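Local coordinates for genome polyprotein (Chicken sicinivirus JSY, PDB 6QWT) that is the 3D polymerase part of the viral polyprotein, an RNA-dependent RNA polymerase that probably copies the viral RNA genome on an RNA template, at residues A[227-232]-A[377-382]; A[231-236]-A[332-337]; A[214-219]-A[396-401]; A[221-226]-A[337-342]. One frame throughout, in Å; residues are numbered along the deposited sequence.

Contact 1: A[227-232]-A[377-382]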
# COMPACT_ATOMS: atom_id res chain seq x y z
N SER A 227 11.69 -18.69 -16.41
CA SER A 227 11.62 -18.13 -17.75
C SER A 227 10.45 -17.18 -17.91
O SER A 227 10.49 -16.27 -18.75
CB SER A 227 11.52 -19.25 -18.79
OG SER A 227 10.34 -20.01 -18.60
N GLU A 228 9.39 -17.37 -17.13
CA GLU A 228 8.19 -16.55 -17.21
C GLU A 228 7.89 -15.94 -15.85
O GLU A 228 7.87 -16.65 -14.84
CB GLU A 228 7.00 -17.37 -17.71
CG GLU A 228 6.92 -17.44 -19.23
CD GLU A 228 5.75 -18.28 -19.72
OE1 GLU A 228 4.90 -17.74 -20.46
OE2 GLU A 228 5.69 -19.48 -19.36
N VAL A 229 7.68 -14.63 -15.83
CA VAL A 229 7.30 -13.89 -14.64
C VAL A 229 6.02 -13.13 -14.96
O VAL A 229 5.91 -12.52 -16.03
CB VAL A 229 8.41 -12.92 -14.18
CG1 VAL A 229 8.02 -12.22 -12.89
CG2 VAL A 229 9.72 -13.68 -13.99
N TRP A 230 5.05 -13.18 -14.05
CA TRP A 230 3.73 -12.62 -14.29
C TRP A 230 3.43 -11.49 -13.32
O TRP A 230 3.81 -11.53 -12.15
CB TRP A 230 2.65 -13.71 -14.16
CG TRP A 230 2.83 -14.82 -15.14
CD1 TRP A 230 3.40 -16.04 -14.90
CD2 TRP A 230 2.44 -14.82 -16.52
NE1 TRP A 230 3.39 -16.80 -16.05
CE2 TRP A 230 2.81 -16.07 -17.05
CE3 TRP A 230 1.82 -13.89 -17.35
CZ2 TRP A 230 2.57 -16.41 -18.39
CZ3 TRP A 230 1.59 -14.23 -18.67
CH2 TRP A 230 1.96 -15.48 -19.18
N ALA A 231 2.75 -10.46 -13.83
CA ALA A 231 2.23 -9.37 -13.02
C ALA A 231 0.72 -9.35 -13.12
O ALA A 231 0.16 -9.56 -14.19
CB ALA A 231 2.81 -8.02 -13.46
N LEU A 232 0.06 -9.10 -11.99
CA LEU A 232 -1.38 -8.90 -12.01
C LEU A 232 -1.77 -7.94 -10.90
O LEU A 232 -1.00 -7.69 -9.97
CB LEU A 232 -2.15 -10.22 -11.87
CG LEU A 232 -1.92 -11.12 -10.66
CD1 LEU A 232 -2.70 -10.63 -9.45
CD2 LEU A 232 -2.30 -12.55 -11.01
N HIS A 377 11.36 -8.86 -18.19
CA HIS A 377 11.55 -7.64 -18.96
C HIS A 377 10.25 -6.99 -19.41
O HIS A 377 10.25 -5.79 -19.71
CB HIS A 377 12.44 -7.91 -20.18
CG HIS A 377 13.73 -8.60 -19.84
ND1 HIS A 377 13.97 -9.92 -20.18
CD2 HIS A 377 14.83 -8.16 -19.20
CE1 HIS A 377 15.18 -10.25 -19.76
NE2 HIS A 377 15.72 -9.21 -19.16
N ASP A 378 9.16 -7.75 -19.49
CA ASP A 378 7.86 -7.20 -19.85
C ASP A 378 7.06 -6.73 -18.64
O ASP A 378 6.11 -5.95 -18.80
CB ASP A 378 7.02 -8.24 -20.59
CG ASP A 378 7.63 -8.65 -21.91
OD1 ASP A 378 8.13 -9.79 -22.00
OD2 ASP A 378 7.62 -7.82 -22.85
N VAL A 379 7.44 -7.16 -17.45
CA VAL A 379 6.62 -7.02 -16.26
C VAL A 379 6.79 -5.63 -15.66
O VAL A 379 7.86 -5.02 -15.73
CB VAL A 379 7.01 -8.14 -15.26
CG1 VAL A 379 7.64 -7.56 -14.00
CG2 VAL A 379 5.82 -9.03 -14.95
N THR A 380 5.70 -5.11 -15.08
CA THR A 380 5.73 -3.87 -14.31
C THR A 380 5.32 -4.17 -12.88
O THR A 380 4.41 -4.97 -12.63
CB THR A 380 4.80 -2.80 -14.90
OG1 THR A 380 3.43 -3.20 -14.73
CG2 THR A 380 5.09 -2.58 -16.38
N PHE A 381 6.01 -3.52 -11.93
CA PHE A 381 5.75 -3.68 -10.51
C PHE A 381 5.82 -2.31 -9.87
O PHE A 381 6.85 -1.64 -9.97
CB PHE A 381 6.76 -4.64 -9.86
CG PHE A 381 6.44 -4.99 -8.44
CD1 PHE A 381 5.18 -5.45 -8.09
CD2 PHE A 381 7.40 -4.87 -7.45
CE1 PHE A 381 4.89 -5.78 -6.77
CE2 PHE A 381 7.12 -5.20 -6.13
CZ PHE A 381 5.86 -5.65 -5.80
N LEU A 382 4.73 -1.89 -9.23
CA LEU A 382 4.61 -0.53 -8.71
C LEU A 382 4.85 0.50 -9.82
O LEU A 382 5.60 1.46 -9.66
CB LEU A 382 5.55 -0.30 -7.53
CG LEU A 382 5.41 -1.25 -6.34
CD1 LEU A 382 6.56 -1.06 -5.35
CD2 LEU A 382 4.07 -1.05 -5.64
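The side chain of Val379 is rotated to a nearly eclipsed position, chi1 115°, with CG1 almost over its own carbonyl carbon, and this turn carries CG2 onto the backbone around Ala231. Opposite, Val229 has its CG1 trans to the backbone nitrogen (chi1 -177°), which turns that branch toward the same methyl. The setting is the palm of the right-hand (fingers, palm, thumb) polymerase fold. Residues 227-232 run into the palm strand 230-235 that carries motif A, and 377-382 belong to the chain leading into strand 384-388, with the Phe-Leu-Lys-Arg sequence known in picornaviral polymerases as motif E.

Val379 CG2 makes most of the contact: it sits 3.5 Å from Ala231 CB and 3.6 Å from Ala231 N, over the peptide link that joins Trp230 to Ala231, with Trp230 C at 3.8 Å from it. Val229 O lies 3.7 Å from Val379 CG2, but that carbonyl has a polar partner too, the hydroxyl of Ser374. Val229 CG1 is a looser neighbour, 4.4 Å from Val379 CG2. The two segments meet by van der Waals contact alone, with no hydrogen bond between them. Trp230 points away from the loop, and its NE1 is bonded to Ser343 OG.

Thr380 turns its side chain off toward Asp365, leaving its backbone to make the second touch: Thr380 O ends 3.5 Å from Ala231 CB.

Contact 2: A[231-236]-A[332-337]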
# COMPACT_ATOMS: atom_id res chain seq x y z
N ALA A 231 2.75 -10.46 -13.83
CA ALA A 231 2.23 -9.37 -13.02
C ALA A 231 0.72 -9.35 -13.12
O ALA A 231 0.16 -9.56 -14.19
CB ALA A 231 2.81 -8.02 -13.46
N LEU A 232 0.06 -9.10 -11.99
CA LEU A 232 -1.38 -8.90 -12.01
C LEU A 232 -1.77 -7.94 -10.90
O LEU A 232 -1.00 -7.69 -9.97
CB LEU A 232 -2.15 -10.22 -11.87
CG LEU A 232 -1.92 -11.12 -10.66
CD1 LEU A 232 -2.70 -10.63 -9.45
CD2 LEU A 232 -2.30 -12.55 -11.01
N ASP A 233 -2.97 -7.40 -11.02
CA ASP A 233 -3.50 -6.44 -10.06
C ASP A 233 -4.91 -6.85 -9.68
O ASP A 233 -5.62 -7.51 -10.45
CB ASP A 233 -3.49 -5.02 -10.63
CG ASP A 233 -3.73 -3.96 -9.57
OD1 ASP A 233 -4.73 -3.22 -9.68
OD2 ASP A 233 -2.92 -3.87 -8.63
N TYR A 234 -5.32 -6.48 -8.47
CA TYR A 234 -6.67 -6.71 -8.01
C TYR A 234 -7.49 -5.44 -8.18
O TYR A 234 -6.99 -4.33 -7.99
CB TYR A 234 -6.70 -7.13 -6.54
CG TYR A 234 -6.05 -8.46 -6.23
CD1 TYR A 234 -4.67 -8.60 -6.21
CD2 TYR A 234 -6.83 -9.57 -5.93
CE1 TYR A 234 -4.08 -9.82 -5.91
CE2 TYR A 234 -6.25 -10.79 -5.63
CZ TYR A 234 -4.88 -10.91 -5.63
OH TYR A 234 -4.30 -12.13 -5.33
N SER A 235 -8.76 -5.60 -8.55
CA SER A 235 -9.73 -4.52 -8.47
C SER A 235 -10.52 -4.68 -7.18
O SER A 235 -11.05 -5.76 -6.90
CB SER A 235 -10.66 -4.53 -9.69
OG SER A 235 -10.94 -5.85 -10.11
N ASN A 236 -10.57 -3.61 -6.39
CA ASN A 236 -11.30 -3.60 -5.11
C ASN A 236 -10.75 -4.65 -4.15
O ASN A 236 -11.51 -5.34 -3.46
CB ASN A 236 -12.80 -3.79 -5.33
CG ASN A 236 -13.29 -3.11 -6.60
OD1 ASN A 236 -13.35 -1.89 -6.68
ND2 ASN A 236 -13.65 -3.91 -7.59
N TYR A 332 3.10 -6.13 -2.98
CA TYR A 332 2.97 -4.86 -2.26
C TYR A 332 1.51 -4.45 -2.39
O TYR A 332 1.09 -3.95 -3.44
CB TYR A 332 3.90 -3.79 -2.81
CG TYR A 332 4.18 -2.66 -1.82
CD1 TYR A 332 5.48 -2.23 -1.57
CD2 TYR A 332 3.15 -2.02 -1.14
CE1 TYR A 332 5.74 -1.20 -0.67
CE2 TYR A 332 3.40 -1.00 -0.24
CZ TYR A 332 4.69 -0.59 -0.01
OH TYR A 332 4.94 0.42 0.88
N GLY A 333 0.74 -4.64 -1.33
CA GLY A 333 -0.69 -4.38 -1.40
C GLY A 333 -1.37 -5.35 -2.34
O GLY A 333 -1.25 -6.57 -2.21
N ASP A 334 -2.09 -4.83 -3.32
CA ASP A 334 -2.69 -5.68 -4.34
C ASP A 334 -1.76 -5.89 -5.53
O ASP A 334 -2.12 -6.63 -6.45
CB ASP A 334 -4.01 -5.08 -4.80
CG ASP A 334 -3.91 -3.60 -5.08
OD1 ASP A 334 -2.80 -3.05 -4.94
OD2 ASP A 334 -4.93 -2.99 -5.44
N ASP A 335 -0.58 -5.27 -5.53
CA ASP A 335 0.37 -5.44 -6.62
C ASP A 335 1.18 -6.72 -6.40
O ASP A 335 1.61 -7.01 -5.28
CB ASP A 335 1.30 -4.24 -6.72
CG ASP A 335 0.57 -2.98 -7.13
OD1 ASP A 335 0.22 -2.86 -8.32
OD2 ASP A 335 0.34 -2.13 -6.25
N VAL A 336 1.40 -7.48 -7.48
CA VAL A 336 1.91 -8.84 -7.39
C VAL A 336 2.83 -9.11 -8.56
O VAL A 336 2.50 -8.84 -9.72
CB VAL A 336 0.79 -9.90 -7.40
CG1 VAL A 336 1.43 -11.29 -7.61
CG2 VAL A 336 -0.00 -9.82 -6.13
N LEU A 337 3.98 -9.69 -8.23
CA LEU A 337 4.74 -10.47 -9.18
C LEU A 337 4.79 -11.92 -8.71
O LEU A 337 4.93 -12.18 -7.52
CB LEU A 337 6.18 -9.94 -9.36
CG LEU A 337 6.38 -8.50 -9.84
CD1 LEU A 337 7.88 -8.22 -9.96
CD2 LEU A 337 5.69 -8.29 -11.16
O HOH W 1 -7.37 -3.38 -5.79
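The Tyr234 ring meets Asp334 at its edge: Asp334 O lies in the ring plane, 3.2 Å from Tyr234 CD1. The Asp334 carboxylate is turned only 14° from that ring, and the two side chains run antiparallel past one another, CB beside CB. Tyr359 adds an edge-to-face contact to the ring, and the hydroxyl is bonded to that of Tyr353. The Asp233 and Asp335 carboxylates lie side by side, planes 29° apart.

This is the heart of the palm, where motif A meets the Tyr-Gly-Asp-Asp turn of motif C. A type II' turn from Tyr332 to Asp335, with Gly333 at its second position, presents the aspartates. Beyond it, Leu232 and Val336 form a hydrogen-bonded antiparallel pair with two weak bonds, Leu232 N to Val336 O 3.3 Å and Val336 N to Leu232 O 3.5 Å. Leu232 CD1 runs alongside Val336 CB.

Asp233 has CG trans to the backbone N (chi1 -167°), which brings OD2 to 3.3 Å from Asp335 OD1 and 3.8 Å from Asp334 OD1. Three carboxylates gathered so closely are consistent with a cation site, as in related polymerases, where aspartates of motifs A and C bind the catalytic metal ions.

Contact 3: A[214-219]-A[396-401]; sequences YHWTPF and IHPVIS
Pro398 lays its CB over the five-membered ring of Trp216, 3.6 Å from the ring centroid and 10° off the normal, a CH-pi contact made nearly straight down onto the face. The indole reaches it through an unusual rotation: chi1 is -117°, CG almost eclipsing the hydrogen on CA, which swings the pyrrole part across the strand. Trp216 CD1 then sits 3.4 Å from Pro398 CA and 3.6 Å from His397 O, the oxygen coming in obliquely. The indole NE1 finds its acceptor outside the pair, His385 O, and the ring also stacks with Phe386.

Both of those residues are on strand 384-388, which pairs with 396-400 to form the antiparallel hairpin of motif E, the element that joins palm to thumb in picornaviral polymerases. The helical segment 214-219 crosses strand 396-400 at 115°, with a kink around Thr217 and Pro218.

Thr217 keeps OG1 beside its own backbone N, opposite the carbonyl carbon, and from there the hydroxyl accepts the Ile396 N-H, with Ile396 N 3.0 Å from Thr217 OG1. A water gives a hydrogen bond to Ile396 O at 2.8 Å and is also bonded to the Thr217 hydroxyl. Ile396 folds against the helix backbone, its CB 3.7 Å from Trp216 O and its CG1 3.9 Å from Thr217 CA, while its CG2 branch is turned toward the indole.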
# COMPACT_ATOMS: atom_id res chain seq x y z
N TYR A 214 17.19 0.81 -4.75
CA TYR A 214 18.10 -0.21 -4.25
C TYR A 214 17.59 -1.62 -4.52
O TYR A 214 18.35 -2.48 -4.98
CB TYR A 214 18.33 -0.02 -2.74
CG TYR A 214 19.22 -1.09 -2.13
CD1 TYR A 214 18.67 -2.22 -1.54
CD2 TYR A 214 20.60 -0.97 -2.16
CE1 TYR A 214 19.47 -3.20 -0.99
CE2 TYR A 214 21.41 -1.95 -1.61
CZ TYR A 214 20.84 -3.06 -1.03
OH TYR A 214 21.64 -4.04 -0.48
N HIS A 215 16.32 -1.88 -4.24
CA HIS A 215 15.83 -3.26 -4.21
C HIS A 215 15.44 -3.80 -5.58
O HIS A 215 15.23 -5.01 -5.70
CB HIS A 215 14.65 -3.36 -3.24
CG HIS A 215 15.05 -3.33 -1.81
ND1 HIS A 215 14.88 -2.22 -1.00
CD2 HIS A 215 15.67 -4.25 -1.03
CE1 HIS A 215 15.35 -2.47 0.20
NE2 HIS A 215 15.83 -3.70 0.21
N TRP A 216 15.35 -2.95 -6.60
CA TRP A 216 15.04 -3.47 -7.93
C TRP A 216 16.10 -4.45 -8.43
O TRP A 216 15.78 -5.31 -9.25
CB TRP A 216 14.87 -2.31 -8.91
CG TRP A 216 13.49 -2.22 -9.49
CD1 TRP A 216 13.15 -2.19 -10.81
CD2 TRP A 216 12.25 -2.15 -8.76
NE1 TRP A 216 11.79 -2.11 -10.95
CE2 TRP A 216 11.21 -2.09 -9.71
CE3 TRP A 216 11.92 -2.14 -7.40
CZ2 TRP A 216 9.86 -2.01 -9.35
CZ3 TRP A 216 10.58 -2.07 -7.04
CH2 TRP A 216 9.57 -2.01 -8.01
N THR A 217 17.34 -4.35 -7.93
CA THR A 217 18.37 -5.31 -8.34
C THR A 217 18.14 -6.68 -7.72
O THR A 217 18.05 -7.67 -8.47
CB THR A 217 19.77 -4.75 -8.05
OG1 THR A 217 20.03 -3.62 -8.89
CG2 THR A 217 20.84 -5.81 -8.28
N PRO A 218 18.03 -6.83 -6.39
CA PRO A 218 17.75 -8.18 -5.85
C PRO A 218 16.36 -8.69 -6.22
O PRO A 218 16.19 -9.91 -6.36
CB PRO A 218 17.92 -8.00 -4.34
CG PRO A 218 17.68 -6.56 -4.10
CD PRO A 218 18.24 -5.86 -5.30
N PHE A 219 15.37 -7.81 -6.37
CA PHE A 219 14.06 -8.25 -6.87
C PHE A 219 14.20 -8.90 -8.24
O PHE A 219 13.65 -9.98 -8.49
CB PHE A 219 13.10 -7.06 -6.96
CG PHE A 219 12.59 -6.56 -5.62
CD1 PHE A 219 11.73 -5.48 -5.56
CD2 PHE A 219 12.98 -7.17 -4.44
CE1 PHE A 219 11.26 -5.01 -4.34
CE2 PHE A 219 12.51 -6.71 -3.22
CZ PHE A 219 11.65 -5.63 -3.17
N ILE A 396 19.96 -2.90 -11.78
CA ILE A 396 18.68 -2.81 -12.47
C ILE A 396 18.01 -1.49 -12.12
O ILE A 396 17.79 -1.19 -10.94
CB ILE A 396 17.77 -4.00 -12.13
CG1 ILE A 396 18.56 -5.31 -12.20
CG2 ILE A 396 16.57 -4.04 -13.05
CD1 ILE A 396 19.11 -5.63 -13.58
N HIS A 397 17.65 -0.72 -13.15
CA HIS A 397 16.94 0.54 -12.99
C HIS A 397 15.45 0.29 -12.77
O HIS A 397 14.85 -0.53 -13.47
CB HIS A 397 17.11 1.43 -14.22
CG HIS A 397 18.49 2.00 -14.38
ND1 HIS A 397 18.88 3.19 -13.81
CD2 HIS A 397 19.56 1.55 -15.07
CE1 HIS A 397 20.13 3.45 -14.13
NE2 HIS A 397 20.57 2.46 -14.89
N PRO A 398 14.83 0.97 -11.81
CA PRO A 398 13.36 1.04 -11.77
C PRO A 398 12.87 2.15 -12.69
O PRO A 398 13.03 3.34 -12.41
CB PRO A 398 13.07 1.35 -10.29
CG PRO A 398 14.28 2.10 -9.82
CD PRO A 398 15.45 1.61 -10.64
N VAL A 399 12.27 1.75 -13.81
CA VAL A 399 11.84 2.68 -14.85
C VAL A 399 10.33 2.83 -14.74
O VAL A 399 9.57 1.98 -15.22
CB VAL A 399 12.27 2.22 -16.24
CG1 VAL A 399 11.90 3.26 -17.30
CG2 VAL A 399 13.77 1.95 -16.25
N ILE A 400 9.89 3.91 -14.10
CA ILE A 400 8.46 4.16 -13.92
C ILE A 400 7.86 4.63 -15.23
O ILE A 400 8.55 5.17 -16.11
CB ILE A 400 8.24 5.18 -12.78
CG1 ILE A 400 6.81 5.10 -12.25
CG2 ILE A 400 8.59 6.59 -13.23
CD1 ILE A 400 6.65 5.64 -10.84
N SER A 401 6.56 4.41 -15.38
CA SER A 401 5.86 4.84 -16.59
C SER A 401 5.99 6.35 -16.75
O SER A 401 5.79 7.09 -15.77
CB SER A 401 4.39 4.44 -16.53
OG SER A 401 3.76 5.01 -15.39
O HOH W 2 18.03 -1.42 -8.14

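Contact 4: A[221-226]-A[337-342]; sequences HSFLDY and LYATVP
Ala339 CB is the methyl on which two aromatic rings converge. Tyr226 offers it a face: the methyl lies 3.8 Å from the ring centroid, 28° off the normal and displaced toward the root of the ring, so that its nearest ring atom is Tyr226 CG at 3.4 Å. Phe223 offers an edge instead, with CD2 3.7 Å from Ala339 CB. The far end of the Phe223 ring goes on to Leu337, CZ to CB 3.8 Å, crossing that side chain at a slant. On the other side of Ala339, Val341 CG2 reaches Tyr226 CD2 at 3.5 Å, approaching the ring obliquely.

Leu337, Ala339 and Val341 can share this surface because side chains alternate along an extended chain. They belong to strand 335-340, the second strand of the palm hairpin that carries motif C, and to the residue just past its end. The chain leaving helix 212-222 packs on it through Phe223 and Tyr226 before leading on to the motif A strand.

In Tyr226, CG lies beside the backbone N (chi1 -50°), which leans the ring over the methyl. The Arg328 side chain, on the neighbouring strand of the hairpin, touches both rings, and the Arg328 backbone is hydrogen-bonded to that of Ala339. Tyr338 and Thr340 face the opposite side, where Tyr338 OH is bonded to Ile344 O. Beyond the strand the chain turns through a cis peptide bond into Pro342, and Thr340 OG1 donates to Pro342 O at 2.6 Å, tilted 26° from the carbonyl plane.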
# COMPACT_ATOMS: atom_id res chain seq x y z
N HIS A 221 16.95 -10.22 -9.76
CA HIS A 221 17.72 -11.46 -9.77
C HIS A 221 17.02 -12.59 -9.03
O HIS A 221 17.36 -13.76 -9.25
CB HIS A 221 19.11 -11.21 -9.18
CG HIS A 221 19.97 -10.31 -10.03
ND1 HIS A 221 20.41 -10.67 -11.28
CD2 HIS A 221 20.45 -9.07 -9.80
CE1 HIS A 221 21.13 -9.68 -11.79
NE2 HIS A 221 21.17 -8.70 -10.91
N SER A 222 16.06 -12.27 -8.16
CA SER A 222 15.34 -13.33 -7.45
C SER A 222 14.42 -14.10 -8.39
O SER A 222 14.12 -15.27 -8.14
CB SER A 222 14.53 -12.74 -6.29
OG SER A 222 13.30 -12.21 -6.75
N PHE A 223 13.98 -13.47 -9.48
CA PHE A 223 13.14 -14.12 -10.48
C PHE A 223 13.94 -14.70 -11.65
O PHE A 223 13.44 -14.76 -12.77
CB PHE A 223 12.09 -13.14 -11.00
CG PHE A 223 10.94 -12.92 -10.06
CD1 PHE A 223 10.89 -11.78 -9.27
CD2 PHE A 223 9.93 -13.86 -9.95
CE1 PHE A 223 9.83 -11.57 -8.40
CE2 PHE A 223 8.87 -13.66 -9.08
CZ PHE A 223 8.83 -12.52 -8.30
N LEU A 224 15.19 -15.12 -11.41
CA LEU A 224 16.04 -15.57 -12.50
C LEU A 224 15.94 -17.06 -12.79
O LEU A 224 16.17 -17.47 -13.93
CB LEU A 224 17.49 -15.17 -12.23
CG LEU A 224 17.92 -13.86 -12.91
CD1 LEU A 224 19.34 -13.47 -12.50
CD2 LEU A 224 17.84 -14.00 -14.44
N ASP A 225 15.56 -17.89 -11.81
CA ASP A 225 15.33 -19.30 -12.11
C ASP A 225 14.10 -19.53 -12.99
O ASP A 225 13.83 -20.68 -13.35
CB ASP A 225 15.17 -20.10 -10.82
CG ASP A 225 16.50 -20.40 -10.15
OD1 ASP A 225 17.55 -20.15 -10.78
OD2 ASP A 225 16.50 -20.86 -8.99
N TYR A 226 13.36 -18.48 -13.34
CA TYR A 226 12.08 -18.60 -14.02
C TYR A 226 12.15 -17.96 -15.39
O TYR A 226 12.61 -16.82 -15.53
CB TYR A 226 10.97 -17.96 -13.18
CG TYR A 226 10.96 -18.41 -11.74
CD1 TYR A 226 11.77 -17.80 -10.79
CD2 TYR A 226 10.15 -19.46 -11.33
CE1 TYR A 226 11.77 -18.22 -9.48
CE2 TYR A 226 10.15 -19.89 -10.01
CZ TYR A 226 10.96 -19.26 -9.09
OH TYR A 226 10.96 -19.68 -7.78
N LEU A 337 3.98 -9.69 -8.23
CA LEU A 337 4.74 -10.47 -9.18
C LEU A 337 4.79 -11.92 -8.71
O LEU A 337 4.93 -12.18 -7.52
CB LEU A 337 6.18 -9.94 -9.36
CG LEU A 337 6.38 -8.50 -9.84
CD1 LEU A 337 7.88 -8.22 -9.96
CD2 LEU A 337 5.69 -8.29 -11.16
N TYR A 338 4.69 -12.87 -9.65
CA TYR A 338 4.84 -14.27 -9.28
C TYR A 338 5.45 -15.03 -10.45
O TYR A 338 5.38 -14.60 -11.60
CB TYR A 338 3.51 -14.89 -8.84
CG TYR A 338 2.57 -15.31 -9.96
CD1 TYR A 338 2.70 -16.55 -10.56
CD2 TYR A 338 1.54 -14.48 -10.38
CE1 TYR A 338 1.84 -16.95 -11.57
CE2 TYR A 338 0.68 -14.87 -11.39
CZ TYR A 338 0.84 -16.10 -11.98
OH TYR A 338 -0.02 -16.50 -12.99
N ALA A 339 6.05 -16.17 -10.12
CA ALA A 339 6.64 -17.06 -11.11
C ALA A 339 6.65 -18.46 -10.53
O ALA A 339 6.95 -18.65 -9.35
CB ALA A 339 8.06 -16.61 -11.47
N THR A 340 6.30 -19.44 -11.36
CA THR A 340 6.30 -20.84 -10.98
C THR A 340 6.98 -21.67 -12.07
O THR A 340 7.02 -21.27 -13.24
CB THR A 340 4.89 -21.39 -10.75
OG1 THR A 340 4.15 -21.35 -11.98
CG2 THR A 340 4.15 -20.57 -9.69
N VAL A 341 7.51 -22.82 -11.67
CA VAL A 341 8.04 -23.81 -12.60
C VAL A 341 7.33 -25.13 -12.33
O VAL A 341 7.55 -25.73 -11.27
CB VAL A 341 9.56 -23.95 -12.49
CG1 VAL A 341 10.05 -25.08 -13.38
CG2 VAL A 341 10.26 -22.65 -12.85
N PRO A 342 6.48 -25.63 -13.24
CA PRO A 342 6.12 -25.02 -14.53
C PRO A 342 5.27 -23.76 -14.38
O PRO A 342 4.67 -23.53 -13.33
CB PRO A 342 5.32 -26.13 -15.22
CG PRO A 342 4.76 -26.95 -14.10
CD PRO A 342 5.83 -26.94 -13.05

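Contacts 1, 2 and 4 meet around the pair of palm strands 230-235 and 335-340: contacts 1 and 2 share Ala231 and Leu232, contacts 2 and 4 share Leu337. Contact 2 holds the aspartates of motifs A and C, and the centre of contact 1 is about 11 Å from its centre, while those of contacts 3 and 4 are each about 17 Å away. Leu337 ties them together, its CD2 3.5 Å from Val379 CG1 of contact 1. Contacts 1 and 4 also join where Trp230 N lies 2.9 Å from Tyr338 O, a probable hydrogen bond. Contact 3 reaches the group through contact 1, Trp216 CZ2 lying 3.1 Å from Phe381 O, and shares helix 212-222 with contact 4.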